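Local coordinates for gluconokinase (Sinorhizobium meliloti, PDB 3T61), which probably catalyses the ATP-dependent phosphorylation of D-gluconate to 6-phospho-D-gluconate as a gluconokinase of the GntK/GntV family, at residues I21-M24 / G30-S33; K103-A108 / G153-V158; V162-P165 / R171-L174. All coordinates share one frame; numbering follows the deposited sequence.

Overall arrangement
The three contacts follow one another along the chain and lie around one parallel sheet, ordered 46-48, 90-92, 21-24, 113-118, 157-161. Contact 1, its centre about 4 Å from the centre of the chain, holds the bound phosphate where strand 21-24 leads into helix 31-42. Contact 2 ties helix 98-106 to the approach to strand 157-161; its centre is about 14 Å from that of contact 1. Contact 3 lies past the other end of the same strand, where the chain enters helix 166-187, centre to centre about 12 Å from contact 1 and about 20 Å from contact 2. Contacts 2 and 3 touch, V158 CG1 packing 4.2 Å from A173 O.

Contact 1 of 3, residues I21-M24 / G30-S33; sequences IVVM and GKSS. With PO4 (phosphate ion), chain C.
The aliphatic chain of K31 lies alongside the end of strand 21-24, its CD 3.1 Å from V23 O and close to the carbonyl carbon of M24, a selenomethionine whose own CB points away. Beyond CD the chain bends twice (chi3 -61°, chi4 -69°), which turns the ammonium group away from V23 and toward the phosphate, where NZ reaches phosphate O2 at 2.6 Å. The backbone N of K31 bonds the same oxygen at 3.0 Å, so two donors of one residue grip O2, while NZ also bonds G25 O. V23 also meets the helix start with its side chain: a branched residue suited to a buried strand, it sets CG1 anti to its backbone N (chi1 -175°) and lays that methyl 3.8 Å from K31 CA. The remaining grip is by backbone: G30 N meets phosphate O3 at 2.8 Å, S32 N gives a nearly straight bond to O1, and G28 N joins from the loop. G30 suits its N-cap place because at its backbone angles a CB would press on the carbonyl O before it. An alanine in place of K31 would leave O2 without its ammonium partner and would probably weaken anion binding, besides opening a gap beside V23 O. The phosphate probably came from the crystallisation liquor, yet a strand, a loop whose amides converge on an anion, a lysine and a helix start are consistent with a Walker A P-loop, which in nucleoside triphosphate-binding kinases holds ATP phosphates.

Contact 2 of 3, residues K103-A108 / G153-V158; sequences KLRESA and GEVRTV
The guanidinium of R105 has V155 over one face, CG2 standing 3.8 Å from NE, while polar groups gather at its edge. E154 OE1 lies almost in the guanidinium plane and takes a straight salt-bridge bond from NH2 (2.8 Å, 170°) on its anti lone pair; a second bond, from NH1 to OE1, is weak. Carboxylate and guanidinium stand nearly perpendicular, 84° apart, and the two side chains cross at about a right angle. T157 OG1 also lies near the plane, 4.0 Å from R105 NH2, but bonds V155 O at 2.8 Å from above that carbonyl's plane. A water, also in the guanidinium plane, accepts from R105 NE and donates to V155 O.

In this alpha/beta fold, consistent with a P-loop kinase, the contact joins helix 98-106 to the turn entering strand 157-161, one of the two outermost strands of the sheet within this chain. Arginine suits the site because its chain, extended from CG to NE, reaches from the helix to the turn and its flat head serves several acceptors, NH1 also forming a salt bridge with D102. E154 OE2 is held in turn by R98 and R101 of the same helix. R156 brings NH2 to 4.3 Å from R105 CG, while its NE bonds L112 O.

Contact 3 of 3, residues V162-P165 / R171-L174; sequences VAQP and REAL
The strand-loop-helix connection from strand 157-161 into the C-terminal helix 166-187 of this alpha/beta fold brings Q164 of the loop against E172 of the helix. The loop bends sharply first: A163 is the centre of an inverse gamma turn, with a weak bond from Q164 N to V162 O at 2.7 Å, and A163 N is also held by D161 OD1. P165 then takes the N-cap position, where its ring-restricted phi angle (-55°) suits the extended chain just before the helix. From this bend Q164 points toward the helix, CG lying between the backbone N and the carbonyl carbon (chi1 50°) and the rest of the chain extended. E172 approaches from the opposite direction, likewise extended, so that the amide and carboxylate face each other, their planes 54° apart. As modelled, NE2 of Q164 is 2.6 Å from E172 OE2 and OE1 of Q164 is 2.8 Å from E172 OE1. The amide is probably turned over, so which of its ends faces which oxygen is not settled. Long polar residues suit this partly exposed place, since both must reach across the 10.6 Å between Q164 CA and E172 CA, and the contact is small, burying 86 Å² in all. V162 and A173 are buried instead: V162 packs on V123 and L117, A173 on I38 and V115, the short alanine letting the helix lie close to them. R171 is next to E172 in the helix and forms salt bridges with E168 and with E172 itself, R171 NH2 standing 3.4 Å from E172 OE2.

Contact 1 of 3, residues I21-M24 / G30-S33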
ATOM      1  N   ILE A  21       1.096 -16.314  15.523  1.00 34.95           N
ATOM      2  CA  ILE A  21      -0.103 -15.542  15.836  1.00 32.95           C
ATOM      3  C   ILE A  21      -0.455 -14.535  14.740  1.00 30.76           C
ATOM      4  O   ILE A  21       0.399 -13.764  14.306  1.00 28.04           O
ATOM      5  CB  ILE A  21       0.079 -14.700  17.132  1.00 34.42           C
ATOM      6  CG1 ILE A  21       0.619 -15.557  18.275  1.00 35.99           C
ATOM      7  CG2 ILE A  21      -1.242 -14.044  17.512  1.00 32.70           C
ATOM      8  CD1 ILE A  21      -0.287 -16.675  18.670  1.00 38.95           C
ATOM      9  N   VAL A  22      -1.710 -14.539  14.302  1.00 28.38           N
ATOM     10  CA  VAL A  22      -2.157 -13.560  13.325  1.00 26.87           C
ATOM     11  C   VAL A  22      -3.087 -12.573  14.043  1.00 27.27           C
ATOM     12  O   VAL A  22      -4.061 -12.989  14.675  1.00 27.36           O
ATOM     13  CB  VAL A  22      -2.958 -14.196  12.172  1.00 26.91           C
ATOM     14  CG1 VAL A  22      -3.589 -13.083  11.315  1.00 26.80           C
ATOM     15  CG2 VAL A  22      -2.053 -15.073  11.301  1.00 28.87           C
ATOM     16  N   VAL A  23      -2.782 -11.278  13.978  1.00 24.77           N
ATOM     17  CA  VAL A  23      -3.657 -10.272  14.584  1.00 23.20           C
ATOM     18  C   VAL A  23      -4.470  -9.748  13.405  1.00 23.39           C
ATOM     19  O   VAL A  23      -3.923  -9.119  12.503  1.00 24.30           O
ATOM     20  CB  VAL A  23      -2.854  -9.121  15.250  1.00 24.27           C
ATOM     21  CG1 VAL A  23      -3.810  -8.160  15.983  1.00 21.35           C
ATOM     22  CG2 VAL A  23      -1.840  -9.700  16.238  1.00 23.65           C
HETATM   23  N   MSE A  24      -5.770 -10.042  13.411  1.00 22.24           N
HETATM   24  CA  MSE A  24      -6.679  -9.663  12.335  1.00 21.88           C
HETATM   25  C   MSE A  24      -7.672  -8.569  12.722  1.00 23.84           C
HETATM   26  O   MSE A  24      -7.666  -8.070  13.846  1.00 22.49           O
HETATM   27  CB  MSE A  24      -7.453 -10.896  11.852  1.00 22.41           C
HETATM   28  CG  MSE A  24      -8.413 -11.431  12.912  1.00 22.08           C
HETATM   29 SE   MSE A  24      -9.459 -12.901  12.319  1.00 33.05          SE
HETATM   30  CE  MSE A  24     -10.693 -11.872  11.259  1.00 21.40           C
ATOM     31  N   GLY A  30      -6.126  -1.465  14.497  1.00 26.91           N
ATOM     32  CA  GLY A  30      -4.926  -1.460  15.326  1.00 26.31           C
ATOM     33  C   GLY A  30      -4.091  -2.739  15.326  1.00 26.20           C
ATOM     34  O   GLY A  30      -3.354  -2.990  16.275  1.00 24.54           O
ATOM     35  N   LYS A  31      -4.192  -3.545  14.269  1.00 27.34           N
ATOM     36  CA  LYS A  31      -3.436  -4.791  14.192  1.00 27.43           C
ATOM     37  C   LYS A  31      -1.936  -4.607  14.373  1.00 26.93           C
ATOM     38  O   LYS A  31      -1.303  -5.372  15.104  1.00 24.91           O
ATOM     39  CB  LYS A  31      -3.697  -5.513  12.868  1.00 26.02           C
ATOM     40  CG  LYS A  31      -5.128  -5.982  12.669  1.00 25.48           C
ATOM     41  CD  LYS A  31      -5.339  -6.678  11.311  1.00 25.89           C
ATOM     42  CE  LYS A  31      -5.037  -5.765  10.129  1.00 26.28           C
ATOM     43  NZ  LYS A  31      -6.042  -4.675  10.011  1.00 22.97           N
ATOM     44  N   SER A  32      -1.340  -3.622  13.705  1.00 28.66           N
ATOM     45  CA  SER A  32       0.104  -3.423  13.859  1.00 31.63           C
ATOM     46  C   SER A  32       0.513  -3.021  15.283  1.00 30.98           C
ATOM     47  O   SER A  32       1.513  -3.530  15.790  1.00 30.70           O
ATOM     48  CB  SER A  32       0.639  -2.396  12.841  1.00 29.72           C
ATOM     49  OG  SER A  32      -0.025  -1.154  12.985  1.00 36.10           O
ATOM     50  N   SER A  33      -0.218  -2.110  15.930  1.00 30.13           N
ATOM     51  CA  SER A  33       0.154  -1.728  17.300  1.00 30.78           C
ATOM     52  C   SER A  33       0.049  -2.921  18.257  1.00 29.67           C
ATOM     53  O   SER A  33       0.947  -3.182  19.057  1.00 27.32           O
ATOM     54  CB  SER A  33      -0.737  -0.594  17.811  1.00 31.39           C
ATOM     55  OG  SER A  33      -0.571   0.573  17.027  1.00 38.42           O
TER
HETATM   56  P   PO4 C 300      -4.386  -1.365  11.292  1.00 28.23           P
HETATM   57  O1  PO4 C 300      -2.776  -1.628  11.591  1.00 32.92           O
HETATM   58  O2  PO4 C 300      -5.291  -2.689  11.558  1.00 31.49           O
HETATM   59  O3  PO4 C 300      -4.824  -0.272  12.323  1.00 34.71           O
HETATM   60  O4  PO4 C 300      -4.701  -0.945   9.769  1.00 34.62           O

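Contact 2 of 3, residues K103-A108 / G153-V158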
ATOM      1  N   LYS A 103      -7.175 -21.218   4.972  1.00 34.76           N
ATOM      2  CA  LYS A 103      -5.965 -21.442   4.186  1.00 35.15           C
ATOM      3  C   LYS A 103      -4.735 -21.191   5.035  1.00 33.74           C
ATOM      4  O   LYS A 103      -3.820 -22.015   5.076  1.00 33.31           O
ATOM      5  CB  LYS A 103      -5.920 -20.527   2.962  1.00 37.72           C
ATOM      6  CG  LYS A 103      -6.140 -21.256   1.659  1.00 43.79           C
ATOM      7  CD  LYS A 103      -5.113 -22.368   1.453  1.00 45.10           C
ATOM      8  CE  LYS A 103      -5.460 -23.187   0.224  1.00 46.84           C
ATOM      9  NZ  LYS A 103      -4.522 -24.315  -0.018  1.00 48.58           N
ATOM     10  N   LEU A 104      -4.714 -20.050   5.715  1.00 31.49           N
ATOM     11  CA  LEU A 104      -3.590 -19.702   6.571  1.00 30.84           C
ATOM     12  C   LEU A 104      -3.317 -20.798   7.618  1.00 32.34           C
ATOM     13  O   LEU A 104      -2.159 -21.077   7.956  1.00 30.18           O
ATOM     14  CB  LEU A 104      -3.858 -18.356   7.256  1.00 30.30           C
ATOM     15  CG  LEU A 104      -3.868 -17.111   6.356  1.00 29.73           C
ATOM     16  CD1 LEU A 104      -4.001 -15.871   7.211  1.00 27.39           C
ATOM     17  CD2 LEU A 104      -2.565 -17.041   5.541  1.00 29.01           C
ATOM     18  N   ARG A 105      -4.382 -21.415   8.128  1.00 33.67           N
ATOM     19  CA  ARG A 105      -4.252 -22.491   9.113  1.00 37.21           C
ATOM     20  C   ARG A 105      -3.541 -23.702   8.512  1.00 38.29           C
ATOM     21  O   ARG A 105      -2.786 -24.382   9.201  1.00 37.37           O
ATOM     22  CB  ARG A 105      -5.627 -22.924   9.636  1.00 36.73           C
ATOM     23  CG  ARG A 105      -6.179 -22.062  10.759  1.00 38.09           C
ATOM     24  CD  ARG A 105      -7.666 -22.319  10.967  1.00 39.17           C
ATOM     25  NE  ARG A 105      -8.252 -21.271  11.791  1.00 44.30           N
ATOM     26  CZ  ARG A 105      -9.397 -20.656  11.526  1.00 42.18           C
ATOM     27  NH1 ARG A 105     -10.102 -20.979  10.451  1.00 40.53           N
ATOM     28  NH2 ARG A 105      -9.829 -19.708  12.338  1.00 46.58           N
ATOM     29  N   GLU A 106      -3.779 -23.968   7.230  1.00 41.46           N
ATOM     30  CA  GLU A 106      -3.132 -25.100   6.563  1.00 45.32           C
ATOM     31  C   GLU A 106      -1.618 -24.926   6.492  1.00 46.15           C
ATOM     32  O   GLU A 106      -0.896 -25.889   6.277  1.00 45.06           O
ATOM     33  CB  GLU A 106      -3.670 -25.284   5.142  1.00 46.92           C
ATOM     34  CG  GLU A 106      -5.169 -25.428   5.062  1.00 51.48           C
ATOM     35  CD  GLU A 106      -5.648 -25.864   3.690  1.00 53.19           C
ATOM     36  OE1 GLU A 106      -5.040 -25.455   2.681  1.00 53.74           O
ATOM     37  OE2 GLU A 106      -6.647 -26.611   3.622  1.00 56.49           O
ATOM     38  N   SER A 107      -1.140 -23.700   6.664  1.00 47.74           N
ATOM     39  CA  SER A 107       0.294 -23.438   6.608  1.00 51.88           C
ATOM     40  C   SER A 107       0.956 -23.794   7.933  1.00 53.28           C
ATOM     41  O   SER A 107       2.176 -23.762   8.061  1.00 54.68           O
ATOM     42  CB  SER A 107       0.555 -21.967   6.273  1.00 52.65           C
ATOM     43  OG  SER A 107       0.031 -21.640   4.995  1.00 56.49           O
ATOM     44  N   ALA A 108       0.134 -24.133   8.916  1.00 55.09           N
ATOM     45  CA  ALA A 108       0.612 -24.513  10.239  1.00 56.15           C
ATOM     46  C   ALA A 108      -0.541 -25.232  10.943  1.00 57.17           C
ATOM     47  O   ALA A 108      -1.034 -24.774  11.976  1.00 56.77           O
ATOM     48  CB  ALA A 108       1.024 -23.271  11.017  1.00 56.71           C
ATOM     49  N   GLY A 153     -15.792 -18.261  17.356  1.00 38.18           N
ATOM     50  CA  GLY A 153     -16.315 -19.610  17.277  1.00 40.49           C
ATOM     51  C   GLY A 153     -15.263 -20.495  16.637  1.00 41.04           C
ATOM     52  O   GLY A 153     -15.079 -21.642  17.045  1.00 42.25           O
ATOM     53  N   GLU A 154     -14.565 -19.954  15.639  1.00 39.44           N
ATOM     54  CA  GLU A 154     -13.513 -20.696  14.953  1.00 37.60           C
ATOM     55  C   GLU A 154     -12.436 -21.057  15.968  1.00 37.05           C
ATOM     56  O   GLU A 154     -12.319 -20.418  17.012  1.00 35.06           O
ATOM     57  CB  GLU A 154     -12.929 -19.856  13.805  1.00 35.95           C
ATOM     58  CG  GLU A 154     -13.899 -19.684  12.636  1.00 34.39           C
ATOM     59  CD  GLU A 154     -13.440 -18.662  11.611  1.00 34.14           C
ATOM     60  OE1 GLU A 154     -12.216 -18.458  11.475  1.00 34.02           O
ATOM     61  OE2 GLU A 154     -14.307 -18.073  10.926  1.00 32.80           O
ATOM     62  N   VAL A 155     -11.651 -22.082  15.654  1.00 37.87           N
ATOM     63  CA  VAL A 155     -10.604 -22.559  16.549  1.00 37.93           C
ATOM     64  C   VAL A 155      -9.498 -21.573  16.889  1.00 37.45           C
ATOM     65  O   VAL A 155      -9.161 -20.701  16.095  1.00 37.23           O
ATOM     66  CB  VAL A 155      -9.954 -23.847  15.985  1.00 39.81           C
ATOM     67  CG1 VAL A 155     -10.994 -24.943  15.892  1.00 38.75           C
ATOM     68  CG2 VAL A 155      -9.337 -23.573  14.608  1.00 39.40           C
ATOM     69  N   ARG A 156      -8.939 -21.733  18.085  1.00 37.35           N
ATOM     70  CA  ARG A 156      -7.843 -20.909  18.584  1.00 37.58           C
ATOM     71  C   ARG A 156      -7.950 -19.430  18.197  1.00 38.19           C
ATOM     72  O   ARG A 156      -7.000 -18.838  17.671  1.00 36.90           O
ATOM     73  CB  ARG A 156      -6.508 -21.492  18.094  1.00 39.10           C
ATOM     74  CG  ARG A 156      -6.247 -22.936  18.555  1.00 39.49           C
ATOM     75  CD  ARG A 156      -4.936 -23.480  17.989  1.00 41.64           C
ATOM     76  NE  ARG A 156      -4.943 -23.485  16.526  1.00 43.17           N
ATOM     77  CZ  ARG A 156      -5.596 -24.369  15.775  1.00 42.73           C
ATOM     78  NH1 ARG A 156      -6.298 -25.337  16.346  1.00 44.59           N
ATOM     79  NH2 ARG A 156      -5.565 -24.274  14.453  1.00 40.71           N
ATOM     80  N   THR A 157      -9.109 -18.842  18.486  1.00 37.04           N
ATOM     81  CA  THR A 157      -9.383 -17.443  18.183  1.00 35.15           C
ATOM     82  C   THR A 157      -9.741 -16.650  19.443  1.00 34.86           C
ATOM     83  O   THR A 157     -10.645 -17.024  20.190  1.00 34.89           O
ATOM     84  CB  THR A 157     -10.553 -17.320  17.183  1.00 34.86           C
ATOM     85  OG1 THR A 157     -10.262 -18.093  16.012  1.00 32.81           O
ATOM     86  CG2 THR A 157     -10.769 -15.867  16.780  1.00 33.33           C
ATOM     87  N   VAL A 158      -9.022 -15.556  19.663  1.00 33.35           N
ATOM     88  CA  VAL A 158      -9.250 -14.677  20.800  1.00 31.99           C
ATOM     89  C   VAL A 158      -9.781 -13.347  20.251  1.00 32.95           C
ATOM     90  O   VAL A 158      -9.141 -12.712  19.401  1.00 31.42           O
ATOM     91  CB  VAL A 158      -7.939 -14.422  21.573  1.00 31.43           C
ATOM     92  CG1 VAL A 158      -8.190 -13.531  22.781  1.00 30.35           C
ATOM     93  CG2 VAL A 158      -7.339 -15.740  22.006  1.00 32.89           C
TER
HETATM   94  O   HOH W   1      -6.861 -20.740  14.247  1.00 34.06           O

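Contact 3 of 3, residues V162-P165 / R171-L174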
ATOM      1  N   VAL A 162     -12.032  -3.095  20.814  1.00 25.99           N
ATOM      2  CA  VAL A 162     -11.060  -2.002  20.826  1.00 27.07           C
ATOM      3  C   VAL A 162     -11.462  -0.731  21.579  1.00 27.93           C
ATOM      4  O   VAL A 162     -10.657   0.196  21.706  1.00 25.72           O
ATOM      5  CB  VAL A 162     -10.667  -1.614  19.378  1.00 25.89           C
ATOM      6  CG1 VAL A 162     -10.124  -2.825  18.654  1.00 25.45           C
ATOM      7  CG2 VAL A 162     -11.863  -1.042  18.657  1.00 24.09           C
ATOM      8  N   ALA A 163     -12.689  -0.688  22.092  1.00 29.12           N
ATOM      9  CA  ALA A 163     -13.161   0.494  22.813  1.00 30.05           C
ATOM     10  C   ALA A 163     -12.594   0.549  24.230  1.00 30.14           C
ATOM     11  O   ALA A 163     -13.328   0.743  25.192  1.00 31.38           O
ATOM     12  CB  ALA A 163     -14.683   0.510  22.849  1.00 28.72           C
ATOM     13  N   GLN A 164     -11.281   0.367  24.340  1.00 31.62           N
ATOM     14  CA  GLN A 164     -10.578   0.396  25.623  1.00 32.52           C
ATOM     15  C   GLN A 164      -9.104   0.742  25.399  1.00 32.42           C
ATOM     16  O   GLN A 164      -8.624   0.711  24.274  1.00 31.86           O
ATOM     17  CB  GLN A 164     -10.703  -0.958  26.337  1.00 32.78           C
ATOM     18  CG  GLN A 164     -10.366  -2.189  25.497  1.00 33.74           C
ATOM     19  CD  GLN A 164     -10.589  -3.505  26.254  1.00 34.88           C
ATOM     20  OE1 GLN A 164     -10.849  -4.550  25.649  1.00 33.05           O
ATOM     21  NE2 GLN A 164     -10.474  -3.457  27.576  1.00 30.08           N
ATOM     22  N   PRO A 165      -8.373   1.093  26.469  1.00 32.73           N
ATOM     23  CA  PRO A 165      -6.954   1.435  26.312  1.00 33.19           C
ATOM     24  C   PRO A 165      -6.144   0.351  25.615  1.00 33.20           C
ATOM     25  O   PRO A 165      -6.370  -0.849  25.830  1.00 31.34           O
ATOM     26  CB  PRO A 165      -6.491   1.660  27.748  1.00 33.43           C
ATOM     27  CG  PRO A 165      -7.721   2.219  28.396  1.00 35.26           C
ATOM     28  CD  PRO A 165      -8.826   1.344  27.848  1.00 32.21           C
ATOM     29  N   ARG A 171      -3.049  -6.766  27.011  1.00 32.61           N
ATOM     30  CA  ARG A 171      -3.087  -7.650  28.174  1.00 33.33           C
ATOM     31  C   ARG A 171      -4.155  -8.713  27.964  1.00 32.53           C
ATOM     32  O   ARG A 171      -3.930  -9.888  28.258  1.00 33.40           O
ATOM     33  CB  ARG A 171      -3.390  -6.861  29.453  1.00 34.70           C
ATOM     34  CG  ARG A 171      -3.514  -7.731  30.702  1.00 37.04           C
ATOM     35  CD  ARG A 171      -3.993  -6.916  31.905  1.00 38.16           C
ATOM     36  NE  ARG A 171      -5.263  -6.247  31.633  1.00 37.79           N
ATOM     37  CZ  ARG A 171      -6.446  -6.854  31.582  1.00 37.56           C
ATOM     38  NH1 ARG A 171      -6.538  -8.159  31.794  1.00 35.89           N
ATOM     39  NH2 ARG A 171      -7.537  -6.154  31.289  1.00 36.23           N
ATOM     40  N   GLU A 172      -5.312  -8.309  27.442  1.00 30.64           N
ATOM     41  CA  GLU A 172      -6.395  -9.257  27.197  1.00 30.82           C
ATOM     42  C   GLU A 172      -6.083 -10.244  26.069  1.00 30.58           C
ATOM     43  O   GLU A 172      -6.427 -11.426  26.152  1.00 31.46           O
ATOM     44  CB  GLU A 172      -7.701  -8.509  26.898  1.00 29.41           C
ATOM     45  CG  GLU A 172      -8.265  -7.776  28.111  1.00 29.24           C
ATOM     46  CD  GLU A 172      -9.250  -6.694  27.742  1.00 26.31           C
ATOM     47  OE1 GLU A 172     -10.113  -6.947  26.884  1.00 26.51           O
ATOM     48  OE2 GLU A 172      -9.167  -5.588  28.326  1.00 28.16           O
ATOM     49  N   ALA A 173      -5.438  -9.767  25.009  1.00 30.49           N
ATOM     50  CA  ALA A 173      -5.092 -10.643  23.889  1.00 28.79           C
ATOM     51  C   ALA A 173      -4.113 -11.714  24.384  1.00 27.01           C
ATOM     52  O   ALA A 173      -4.248 -12.886  24.057  1.00 25.45           O
ATOM     53  CB  ALA A 173      -4.465  -9.828  22.758  1.00 26.27           C
ATOM     54  N   LEU A 174      -3.147 -11.293  25.194  1.00 28.01           N
ATOM     55  CA  LEU A 174      -2.149 -12.194  25.740  1.00 29.66           C
ATOM     56  C   LEU A 174      -2.770 -13.200  26.703  1.00 31.98           C
ATOM     57  O   LEU A 174      -2.374 -14.369  26.732  1.00 33.07           O
ATOM     58  CB  LEU A 174      -1.041 -11.385  26.428  1.00 30.13           C
ATOM     59  CG  LEU A 174      -0.097 -10.633  25.474  1.00 32.44           C
ATOM     60  CD1 LEU A 174       0.890  -9.761  26.260  1.00 32.12           C
ATOM     61  CD2 LEU A 174       0.661 -11.647  24.616  1.00 31.90           C
TER